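Local atomic coordinates of putative lipoprotein (Bacteroides fragilis, PDB entry 3NQI), a protein that is of unknown function but, as a putative lipoprotein, is probably tethered to a membrane by a lipid and may bind lipids. Residues A[141-144]-A[145-149]; A[199-202]-A[203-207]. All blocks are in the same frame, centred on the assembly; numbering follows the deposited sequence. Where two conformers were deposited one is given.

From the N terminus, the chain reaches contact 1 at residues 141-149, where helix 138-145 ends and a tight turn leads into strand 148-155. Strand 165-174 then returns antiparallel to 148-155, and the chain runs on through helix 178-183 and strand 186-195 to contact 2, residues 199-207 within helix 197-207. Strand 214-221 follows, pairing in parallel with 165-174. Both contacts are local and in series, so neither closes a long loop and they do not nest or cross. The centres of contact 1 and contact 2 are about 32 Å apart, and the two lie on opposite sides of the chain's centre. Strand 165-174 relates them: it pairs with the strand of contact 1, and the helix of contact 2 packs on it.

Contact 1: residues A[141-144]-A[145-149]; sequences IKNE and LAKHT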
# COMPACT_ATOMS: atom_id res chain seq x y z
N ILE A 141 -15.85 -10.30 8.24
CA ILE A 141 -15.11 -9.80 7.12
C ILE A 141 -14.06 -8.81 7.63
O ILE A 141 -12.88 -8.89 7.23
CB ILE A 141 -16.05 -9.14 6.06
CG1 ILE A 141 -16.90 -10.20 5.37
CG2 ILE A 141 -15.26 -8.37 5.02
CD1 ILE A 141 -18.05 -9.62 4.51
N LYS A 142 -14.47 -7.93 8.52
CA LYS A 142 -13.57 -6.92 9.08
C LYS A 142 -12.48 -7.58 9.88
O LYS A 142 -11.30 -7.22 9.72
CB LYS A 142 -14.28 -5.88 9.95
CG LYS A 142 -15.16 -4.90 9.21
CD LYS A 142 -15.93 -4.06 10.25
CE LYS A 142 -16.95 -3.10 9.62
NZ LYS A 142 -17.66 -2.32 10.69
N ASN A 143 -12.86 -8.56 10.69
CA ASN A 143 -11.88 -9.33 11.51
C ASN A 143 -10.84 -10.12 10.64
O ASN A 143 -9.65 -10.23 11.05
CB ASN A 143 -12.59 -10.24 12.48
CG ASN A 143 -11.65 -11.00 13.38
OD1 ASN A 143 -10.93 -10.42 14.18
ND2 ASN A 143 -11.63 -12.30 13.22
N GLU A 144 -11.33 -10.68 9.54
CA GLU A 144 -10.54 -11.45 8.60
C GLU A 144 -9.53 -10.53 7.93
O GLU A 144 -8.36 -10.86 7.86
CB GLU A 144 -11.41 -12.10 7.51
CG GLU A 144 -10.71 -12.77 6.34
CD GLU A 144 -9.62 -13.77 6.68
OE1 GLU A 144 -9.52 -14.28 7.81
OE2 GLU A 144 -8.82 -14.08 5.80
N LEU A 145 -10.01 -9.39 7.44
CA LEU A 145 -9.12 -8.42 6.78
C LEU A 145 -7.98 -7.95 7.69
O LEU A 145 -6.83 -7.80 7.22
CB LEU A 145 -9.92 -7.26 6.19
CG LEU A 145 -10.84 -7.54 4.97
CD1 LEU A 145 -11.70 -6.32 4.65
CD2 LEU A 145 -10.07 -8.02 3.72
N ALA A 146 -8.27 -7.79 8.98
CA ALA A 146 -7.27 -7.39 9.99
C ALA A 146 -6.17 -8.42 10.22
O ALA A 146 -5.18 -8.10 10.82
CB ALA A 146 -7.93 -7.12 11.33
N LYS A 147 -6.38 -9.67 9.83
CA LYS A 147 -5.34 -10.68 9.96
C LYS A 147 -4.18 -10.53 8.97
O LYS A 147 -3.17 -11.20 9.12
CB LYS A 147 -5.94 -12.07 9.76
CG LYS A 147 -6.83 -12.53 10.92
CD LYS A 147 -7.34 -13.97 10.73
CE LYS A 147 -8.04 -14.49 11.99
NZ LYS A 147 -7.15 -14.96 13.14
N HIS A 148 -4.37 -9.78 7.89
CA HIS A 148 -3.38 -9.68 6.84
C HIS A 148 -2.56 -8.43 6.99
O HIS A 148 -3.11 -7.33 6.89
CB HIS A 148 -4.11 -9.63 5.49
CG HIS A 148 -4.95 -10.84 5.23
ND1 HIS A 148 -4.50 -11.92 4.48
CD2 HIS A 148 -6.19 -11.19 5.66
CE1 HIS A 148 -5.43 -12.86 4.46
NE2 HIS A 148 -6.46 -12.45 5.20
N THR A 149 -1.27 -8.58 7.13
CA THR A 149 -0.37 -7.42 7.24
C THR A 149 0.69 -7.51 6.18
O THR A 149 1.30 -8.60 5.97
CB THR A 149 0.25 -7.27 8.65
OG1 THR A 149 1.00 -8.41 8.95
CG2 THR A 149 -0.82 -7.03 9.76
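Glu144 sends CG anti to its own N (chi1 171°) and bends at chi2 (51°), which swings its carboxylate alongside the last turn of helix 138-145, to the imidazole of His148. His148 NE2 donates to Glu144 OE2 over 2.9 Å, with an N-H...O angle of 176°. The bond lies in the ring plane but reaches the oxygen from above the carboxylate plane, and the two flat groups stand nearly at right angles. The backbone leaves the helix here: Leu145 N to Ile141 O (2.9 Å) and Ala146 N to Lys142 O (3.2 Å) are helical bonds, whereas Lys147 N reaches back three residues to Glu144 O (3.0 Å). A type I turn from Leu145 to His148 completes the exit. The Ile141 and Leu145 side chains lie side by side and touch through Ile141 CG2 and Leu145 CD1 at 4.1 Å. Lys147 CD passes Glu144 OE1 at 3.7 Å, but Lys147 NZ bonds Glu175 O. A salt bridge from Arg184 and the backbone N of Lys133 also grip Glu144 OE2, and Tyr172 OH bonds His148 ND1. Val132 of strand 123-132 touches both Glu144 and His148, and Tyr130 meets the His148 ring, placing the helix-to-strand turn against that strand.

Contact 2: residues A[199-202]-A[203-207]; sequences ILRE and YTLKS
The Tyr203 ring has Leu200 O at its edge, in the ring plane and 3.9 Å from Tyr203 CD2, while Ser207 OG lies over one face, offset toward the rim. This is one side of an alpha helix, 197-207, and the backbone bonds confirm the i to i+4 pattern: Tyr203 N to Ile199 O and Thr204 N to Leu200 O are both 2.9 Å, and Leu205 N to Arg201 O and Lys206 N to Glu202 O follow. Tyr203 CG stands anti to the backbone N (chi1 157°), and the phenol reaches off the helix to bond Asp163 O, in a residue that binds cadmium; Leu166 of strand 165-174 and Pro212 also touch this side chain.

A different side of the helix carries charged groups. Glu202 bends at chi2, turning its carboxylate toward the C-terminal end, alongside Lys206, yet Glu202 OE1 and Lys206 NZ remain 4.4 Å apart, beyond salt-bridge range. Leu205 CD1 comes within 3.3 Å of Glu202 OE2. In one of the two deposited conformers of Arg201, CD1 also lies at the guanidinium edge, and NH1 forms a salt bridge to Glu202 OE2 that holds for that copy alone.

At the C-terminal end, Thr204 OG1 bonds Gln209 O, and Ser207 OG accepts a hydrogen bond from Gln209 N. Tyr203 O is gripped twice, from opposite faces of its carbonyl plane: by Ser207 N, and by Ser207 OG at 2.6 Å.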
# COMPACT_ATOMS: atom_id res chain seq x y z
N ILE A 199 12.83 5.50 5.51
CA ILE A 199 13.59 4.54 4.72
C ILE A 199 14.56 5.28 3.81
O ILE A 199 15.75 4.94 3.73
CB ILE A 199 12.72 3.64 3.84
CG1 ILE A 199 11.58 2.96 4.62
CG2 ILE A 199 13.58 2.60 3.19
CD1 ILE A 199 11.97 2.46 5.96
N LEU A 200 14.03 6.31 3.13
CA LEU A 200 14.84 7.15 2.24
C LEU A 200 15.99 7.84 2.98
O LEU A 200 17.09 7.89 2.45
CB LEU A 200 13.99 8.13 1.45
CG LEU A 200 13.08 7.53 0.37
CD1 LEU A 200 11.93 8.50 -0.08
CD2 LEU A 200 13.90 7.08 -0.85
N ARG A 201 15.74 8.32 4.20
CA ARG A 201 16.76 8.97 5.00
C ARG A 201 17.93 7.99 5.28
O ARG A 201 19.09 8.36 5.10
CB ARG A 201 16.14 9.47 6.32
CG ARG A 201 16.94 10.54 7.01
CD ARG A 201 16.52 10.73 8.46
NE ARG A 201 16.27 9.46 9.12
CZ ARG A 201 17.19 8.58 9.52
NH1 ARG A 201 18.47 8.78 9.34
NH2 ARG A 201 16.79 7.45 10.07
N GLU A 202 17.60 6.76 5.69
CA GLU A 202 18.62 5.73 5.96
C GLU A 202 19.36 5.29 4.72
O GLU A 202 20.57 5.12 4.75
CB GLU A 202 18.05 4.51 6.69
CG GLU A 202 17.91 4.77 8.17
CD GLU A 202 19.26 4.89 8.87
OE1 GLU A 202 19.86 3.85 9.22
OE2 GLU A 202 19.80 5.97 9.06
N TYR A 203 18.66 5.21 3.61
CA TYR A 203 19.23 4.88 2.34
C TYR A 203 20.26 5.95 1.91
O TYR A 203 21.37 5.66 1.42
CB TYR A 203 18.12 4.76 1.28
CG TYR A 203 18.65 4.97 -0.10
CD1 TYR A 203 19.28 3.93 -0.80
CD2 TYR A 203 18.63 6.24 -0.68
CE1 TYR A 203 19.81 4.16 -2.04
CE2 TYR A 203 19.16 6.47 -1.92
CZ TYR A 203 19.74 5.43 -2.62
OH TYR A 203 20.30 5.67 -3.88
N THR A 204 19.90 7.22 2.09
CA THR A 204 20.83 8.31 1.84
C THR A 204 22.08 8.25 2.71
O THR A 204 23.19 8.50 2.23
CB THR A 204 20.12 9.71 1.98
OG1 THR A 204 19.28 9.87 0.84
CG2 THR A 204 21.14 10.85 2.05
N LEU A 205 21.91 7.98 4.00
CA LEU A 205 23.05 7.94 4.89
C LEU A 205 24.02 6.80 4.54
O LEU A 205 25.22 7.00 4.61
CB LEU A 205 22.65 7.83 6.34
CG LEU A 205 22.06 9.11 6.91
CD1 LEU A 205 21.43 8.77 8.23
CD2 LEU A 205 23.09 10.22 7.04
N LYS A 206 23.51 5.65 4.11
CA LYS A 206 24.38 4.48 3.80
C LYS A 206 24.94 4.53 2.39
O LYS A 206 26.05 4.13 2.16
CB LYS A 206 23.61 3.17 3.97
CG LYS A 206 22.92 2.94 5.29
CD LYS A 206 23.85 2.65 6.42
CE LYS A 206 23.03 2.05 7.59
NZ LYS A 206 23.78 1.97 8.88
N SER A 207 24.18 5.04 1.42
CA SER A 207 24.63 5.11 0.04
C SER A 207 25.40 6.39 -0.34
O SER A 207 26.18 6.40 -1.32
CB SER A 207 23.45 4.96 -0.91
OG SER A 207 22.63 6.11 -0.85